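Local coordinates for protein insecticidal Delta-Endotoxin Cry8Ea1 (PDB 3EB7) that is toxic to underground larvae of the beetle Holotrichia parallela, probably by forming pores in gut membranes as a three-domain Cry toxin, at residues A[136-141]-A[216-221]; A[283-288]-A[364-369]. All coordinates share one frame; numbering follows the deposited sequence.

Contact 1: residues A[136-141]-A[216-221]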
loop_
_atom_site.group_PDB
_atom_site.type_symbol
_atom_site.label_atom_id
_atom_site.label_comp_id
_atom_site.label_asym_id
_atom_site.label_seq_id
_atom_site.Cartn_x
_atom_site.Cartn_y
_atom_site.Cartn_z
ATOM N N TYR A 136 -14.141 -8.747 5.298
ATOM C CA TYR A 136 -14.487 -8.992 3.900
ATOM C C TYR A 136 -13.253 -9.076 2.998
ATOM O O TYR A 136 -13.119 -10.030 2.242
ATOM C CB TYR A 136 -15.430 -7.902 3.422
ATOM C CG TYR A 136 -15.861 -8.062 1.984
ATOM C CD1 TYR A 136 -17.122 -8.582 1.669
ATOM C CD2 TYR A 136 -15.002 -7.687 0.926
ATOM C CE1 TYR A 136 -17.519 -8.709 0.351
ATOM C CE2 TYR A 136 -15.384 -7.833 -0.402
ATOM C CZ TYR A 136 -16.651 -8.317 -0.686
ATOM O OH TYR A 136 -17.055 -8.445 -2.008
ATOM N N ALA A 137 -12.353 -8.104 3.098
ATOM C CA ALA A 137 -11.074 -8.104 2.334
ATOM C C ALA A 137 -10.183 -9.348 2.544
ATOM O O ALA A 137 -9.639 -9.929 1.578
ATOM C CB ALA A 137 -10.259 -6.781 2.590
ATOM N N GLN A 138 -10.047 -9.772 3.791
ATOM C CA GLN A 138 -9.256 -10.940 4.090
ATOM C C GLN A 138 -9.932 -12.232 3.631
ATOM O O GLN A 138 -9.248 -13.149 3.128
ATOM C CB GLN A 138 -8.878 -10.969 5.585
ATOM C CG GLN A 138 -8.002 -9.787 6.043
ATOM C CD GLN A 138 -6.677 -9.663 5.256
ATOM O OE1 GLN A 138 -6.230 -8.552 4.923
ATOM N NE2 GLN A 138 -6.068 -10.791 4.945
ATOM N N ALA A 139 -11.258 -12.322 3.760
ATOM C CA ALA A 139 -11.979 -13.508 3.257
ATOM C C ALA A 139 -11.987 -13.600 1.714
ATOM O O ALA A 139 -11.776 -14.687 1.118
ATOM C CB ALA A 139 -13.415 -13.523 3.810
ATOM N N ALA A 140 -12.237 -12.452 1.079
ATOM C CA ALA A 140 -12.194 -12.321 -0.384
ATOM C C ALA A 140 -10.841 -12.804 -0.868
ATOM O O ALA A 140 -10.766 -13.654 -1.769
ATOM C CB ALA A 140 -12.426 -10.849 -0.815
ATOM N N ASN A 141 -9.774 -12.275 -0.247
ATOM C CA ASN A 141 -8.395 -12.663 -0.577
ATOM C C ASN A 141 -8.230 -14.193 -0.595
ATOM O O ASN A 141 -7.768 -14.775 -1.576
ATOM C CB ASN A 141 -7.407 -11.988 0.389
ATOM C CG ASN A 141 -5.953 -12.401 0.148
ATOM O OD1 ASN A 141 -5.285 -12.947 1.041
ATOM N ND2 ASN A 141 -5.448 -12.124 -1.030
ATOM N N LEU A 216 -7.147 -1.996 1.112
ATOM C CA LEU A 216 -6.597 -1.615 -0.183
ATOM C C LEU A 216 -5.352 -2.368 -0.615
ATOM O O LEU A 216 -5.283 -2.809 -1.760
ATOM C CB LEU A 216 -6.362 -0.095 -0.265
ATOM C CG LEU A 216 -7.606 0.786 -0.093
ATOM C CD1 LEU A 216 -7.161 2.161 -0.391
ATOM C CD2 LEU A 216 -8.840 0.348 -1.009
ATOM N N ASP A 217 -4.372 -2.503 0.277
ATOM C CA ASP A 217 -3.082 -3.157 -0.074
ATOM C C ASP A 217 -3.262 -4.614 -0.496
ATOM O O ASP A 217 -2.643 -5.050 -1.471
ATOM C CB ASP A 217 -2.031 -3.052 1.069
ATOM C CG ASP A 217 -1.431 -1.609 1.215
ATOM O OD1 ASP A 217 -1.744 -0.738 0.319
ATOM O OD2 ASP A 217 -0.664 -1.346 2.209
ATOM N N ILE A 218 -4.101 -5.385 0.204
ATOM C CA ILE A 218 -4.283 -6.785 -0.234
ATOM C C ILE A 218 -5.127 -6.887 -1.532
ATOM O O ILE A 218 -4.875 -7.710 -2.392
ATOM C CB ILE A 218 -4.838 -7.750 0.886
ATOM C CG1 ILE A 218 -4.611 -9.210 0.482
ATOM C CG2 ILE A 218 -6.323 -7.501 1.170
ATOM C CD1 ILE A 218 -3.156 -9.550 0.202
ATOM N N MET A 219 -6.121 -6.027 -1.650
ATOM C CA MET A 219 -6.971 -5.975 -2.823
ATOM C C MET A 219 -6.133 -5.661 -4.075
ATOM O O MET A 219 -6.360 -6.230 -5.133
ATOM C CB MET A 219 -8.102 -4.958 -2.563
ATOM C CG MET A 219 -9.031 -4.693 -3.740
ATOM S SD MET A 219 -8.457 -3.285 -4.736
ATOM C CE MET A 219 -8.058 -2.056 -3.526
ATOM N N THR A 220 -5.142 -4.776 -3.940
ATOM C CA THR A 220 -4.243 -4.398 -5.043
ATOM C C THR A 220 -3.589 -5.641 -5.674
ATOM O O THR A 220 -3.303 -5.658 -6.879
ATOM C CB THR A 220 -3.139 -3.372 -4.570
ATOM O OG1 THR A 220 -3.764 -2.241 -3.986
ATOM C CG2 THR A 220 -2.287 -2.873 -5.727
ATOM N N LEU A 221 -3.379 -6.686 -4.872
ATOM C CA LEU A 221 -2.667 -7.872 -5.351
ATOM C C LEU A 221 -3.590 -8.885 -6.061
ATOM O O LEU A 221 -3.103 -9.814 -6.733
ATOM C CB LEU A 221 -1.894 -8.529 -4.197
ATOM C CG LEU A 221 -0.950 -7.619 -3.381
ATOM C CD1 LEU A 221 -0.384 -8.376 -2.215
ATOM C CD2 LEU A 221 0.208 -7.145 -4.262
#
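The carboxamide of Asn141 turns one face to Ile218, and the CG1-CD1 end of the isoleucine lies over it. Both Ile218 carbons stand about 3.4 Å above the amide plane, CG1 almost directly over Asn141 CG at 3.5 Å. The closest approach is that of Asn141 ND2 to Ile218 CG1, 3.4 Å, while the two side chains are set nearly at right angles. The contact is one of van der Waals packing on a flat polar group; the polar need of Asn141 ND2 is met by a hydrogen bond with Tyr225 OH, which helps to fix the turn of the amide. A second amide, that of Gln138, is inclined by about 61° to the first. Ile218 CG2 approaches Gln138 OE1 at 3.9 Å from above that amide's plane, not within it. The two helices that meet here, 133-153 and 198-220, belong to the N-terminal bundle of Cry toxins, in which 133-153 is the central helix wrapped by the others. Their segments run nearly parallel, at 19°, with axes 9.6 Å apart; Ile218 takes part in every contact between them and supplies about half of the buried surface. It does so by placing its branches apart: CG1 stands anti to the backbone N (chi1 -164°) and goes to Asn141, whereas CG2 points to the previous turn of 136-141, where Ala137 CB lies 4.2 Å from it. Ile17 of helix 2-20 touches both Asn141 and Ile218, and Trp48 and Phe51 of helix 47-59 pack on Gln138. Farther along 216-221, Thr220 OG1 donates to Leu216 O at 2.8 Å, from above the carbonyl plane, and shares that oxygen with its own backbone N.

Contact 2: residues A[283-288]-A[364-369]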
loop_
_atom_site.group_PDB
_atom_site.type_symbol
_atom_site.label_atom_id
_atom_site.label_comp_id
_atom_site.label_asym_id
_atom_site.label_seq_id
_atom_site.Cartn_x
_atom_site.Cartn_y
_atom_site.Cartn_z
ATOM N N LEU A 283 17.237 16.274 5.723
ATOM C CA LEU A 283 16.284 17.032 6.579
ATOM C C LEU A 283 17.051 17.980 7.490
ATOM O O LEU A 283 17.995 17.542 8.144
ATOM C CB LEU A 283 15.540 16.058 7.488
ATOM C CG LEU A 283 14.073 16.167 7.892
ATOM C CD1 LEU A 283 13.983 15.733 9.323
ATOM C CD2 LEU A 283 13.483 17.504 7.693
ATOM N N SER A 284 16.669 19.248 7.549
ATOM C CA SER A 284 17.212 20.158 8.569
ATOM C C SER A 284 16.111 20.521 9.521
ATOM O O SER A 284 15.068 20.923 9.065
ATOM C CB SER A 284 17.751 21.481 7.982
ATOM O OG SER A 284 18.820 21.239 7.119
ATOM N N ILE A 285 16.346 20.385 10.830
ATOM C CA ILE A 285 15.304 20.693 11.829
ATOM C C ILE A 285 15.727 21.959 12.584
ATOM O O ILE A 285 16.857 22.066 13.040
ATOM C CB ILE A 285 15.098 19.510 12.810
ATOM C CG1 ILE A 285 14.794 18.216 12.051
ATOM C CG2 ILE A 285 14.060 19.828 13.920
ATOM C CD1 ILE A 285 14.866 16.927 12.924
ATOM N N TYR A 286 14.831 22.921 12.693
ATOM C CA TYR A 286 15.092 24.172 13.375
ATOM C C TYR A 286 14.378 24.126 14.740
ATOM O O TYR A 286 13.200 23.754 14.840
ATOM C CB TYR A 286 14.620 25.359 12.500
ATOM C CG TYR A 286 15.385 25.425 11.183
ATOM C CD1 TYR A 286 15.017 24.648 10.081
ATOM C CD2 TYR A 286 16.497 26.237 11.059
ATOM C CE1 TYR A 286 15.779 24.660 8.870
ATOM C CE2 TYR A 286 17.246 26.275 9.875
ATOM C CZ TYR A 286 16.891 25.485 8.789
ATOM O OH TYR A 286 17.662 25.572 7.650
ATOM N N THR A 287 15.127 24.491 15.778
ATOM C CA THR A 287 14.683 24.383 17.161
ATOM C C THR A 287 14.455 25.755 17.822
ATOM O O THR A 287 15.212 26.694 17.624
ATOM C CB THR A 287 15.713 23.565 17.958
ATOM O OG1 THR A 287 15.865 22.286 17.318
ATOM C CG2 THR A 287 15.285 23.388 19.401
ATOM N N GLY A 288 13.368 25.847 18.584
ATOM C CA GLY A 288 13.087 26.976 19.439
ATOM C C GLY A 288 13.041 26.530 20.890
ATOM O O GLY A 288 12.925 25.361 21.199
ATOM N N VAL A 364 13.300 13.084 18.523
ATOM C CA VAL A 364 12.992 12.020 17.538
ATOM C C VAL A 364 14.211 11.118 17.312
ATOM O O VAL A 364 15.269 11.606 16.967
ATOM C CB VAL A 364 12.524 12.572 16.126
ATOM C CG1 VAL A 364 12.117 11.404 15.209
ATOM C CG2 VAL A 364 11.390 13.559 16.273
ATOM N N VAL A 365 14.039 9.818 17.499
ATOM C CA VAL A 365 15.061 8.822 17.122
ATOM C C VAL A 365 14.677 8.154 15.774
ATOM O O VAL A 365 13.608 7.534 15.675
ATOM C CB VAL A 365 15.227 7.749 18.232
ATOM C CG1 VAL A 365 16.315 6.748 17.862
ATOM C CG2 VAL A 365 15.568 8.423 19.591
ATOM N N PHE A 366 15.516 8.326 14.752
ATOM C CA PHE A 366 15.322 7.686 13.455
ATOM C C PHE A 366 16.249 6.458 13.317
ATOM O O PHE A 366 17.487 6.605 13.227
ATOM C CB PHE A 366 15.636 8.643 12.286
ATOM C CG PHE A 366 15.029 10.056 12.405
ATOM C CD1 PHE A 366 15.665 11.051 13.178
ATOM C CD2 PHE A 366 13.871 10.402 11.690
ATOM C CE1 PHE A 366 15.131 12.365 13.280
ATOM C CE2 PHE A 366 13.337 11.718 11.748
ATOM C CZ PHE A 366 13.970 12.703 12.536
ATOM N N ASP A 367 15.670 5.264 13.249
ATOM C CA ASP A 367 16.482 4.076 13.025
ATOM C C ASP A 367 16.557 3.836 11.541
ATOM O O ASP A 367 15.532 3.745 10.883
ATOM C CB ASP A 367 15.908 2.865 13.720
ATOM C CG ASP A 367 15.905 2.996 15.233
ATOM O OD1 ASP A 367 16.846 3.596 15.813
ATOM O OD2 ASP A 367 14.979 2.444 15.858
ATOM N N ALA A 368 17.772 3.770 11.014
ATOM C CA ALA A 368 17.968 3.721 9.586
ATOM C C ALA A 368 18.905 2.596 9.163
ATOM O O ALA A 368 19.828 2.197 9.901
ATOM C CB ALA A 368 18.500 5.083 9.070
ATOM N N ILE A 369 18.643 2.093 7.960
ATOM C CA ILE A 369 19.514 1.152 7.288
ATOM C C ILE A 369 19.672 1.539 5.813
ATOM O O ILE A 369 18.773 2.096 5.196
ATOM C CB ILE A 369 18.982 -0.312 7.427
ATOM C CG1 ILE A 369 20.028 -1.336 6.982
ATOM C CG2 ILE A 369 17.648 -0.519 6.658
ATOM C CD1 ILE A 369 19.641 -2.750 7.379
#
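Phe366 meets Leu283 and Ile285 with the far end of its ring, its CZ, turned to the two aliphatic tips. Ile285 CD1 arrives at the ring edge, near the plane, 4.3 Å from Phe366 CZ. Leu283 CD1 comes in obliquely, 4.4 Å from the same CZ. Seen from CZ the two methyls diverge by about 53°, and they touch each other too, with Leu283 CD1 3.9 Å from Ile285 CD1, so the ring end rests against a pair of adjoining methyls. On one face of the ring, near its rim, lies CG1 of Val364, 3.5 Å above the plane, from the strand neighbour two residues back. Phe366 also stacks edge-to-face with the ring of Phe336, and its side chain touches Ile334 and Val341. The strands belong to two different antiparallel sheets, each of four strands in the order 3-2-1-4, a Greek key arrangement; with a third sheet such sheets make up the beta-prism of the second domain in Cry toxins. Strands 278-292 and 357-369 face each other here across the inside of the prism, with no hydrogen bond between them and CA atoms still 10.6 Å apart at the nearest pair, Ile285 and Val364. The gap is bridged by Leu283 and Ile285 from one strand and Phe366 from the other; Val364 points the same way but serves as backing for the ring. Ile285 extends its chain, with CD1 anti to CA (chi2 168°), to bring its tip to the ring. Leu283 sits in a less regular shape, chi1 -143° being well off a staggered value. Trp301 of strand 296-310 packs on both Leu283 and Ile285. Farther along, Thr287 OG1 makes a hydrogen bond with Tyr381 OH, a polar tie between the same two sheets.

How the contacts relate
Both contacts are buried, yet they lie in separate domains, with centres 35 Å apart and nearest atoms about 19 Å apart. Contact 1 joins two helices of the N-terminal bundle, nearer the centre of the chain; contact 2 joins two facing sheets of the beta-prism, farther out. They share no helix or strand, and along the chain contact 1 closes before contact 2 opens. Contact 1 mixes an isoleucine with an alanine and two carboxamides and buries 167 Å², so that polar groups lie buried within a helical core. Contact 2 is wholly apolar and smaller, 74 Å², because the strands stand farther apart and meet through side-chain ends alone.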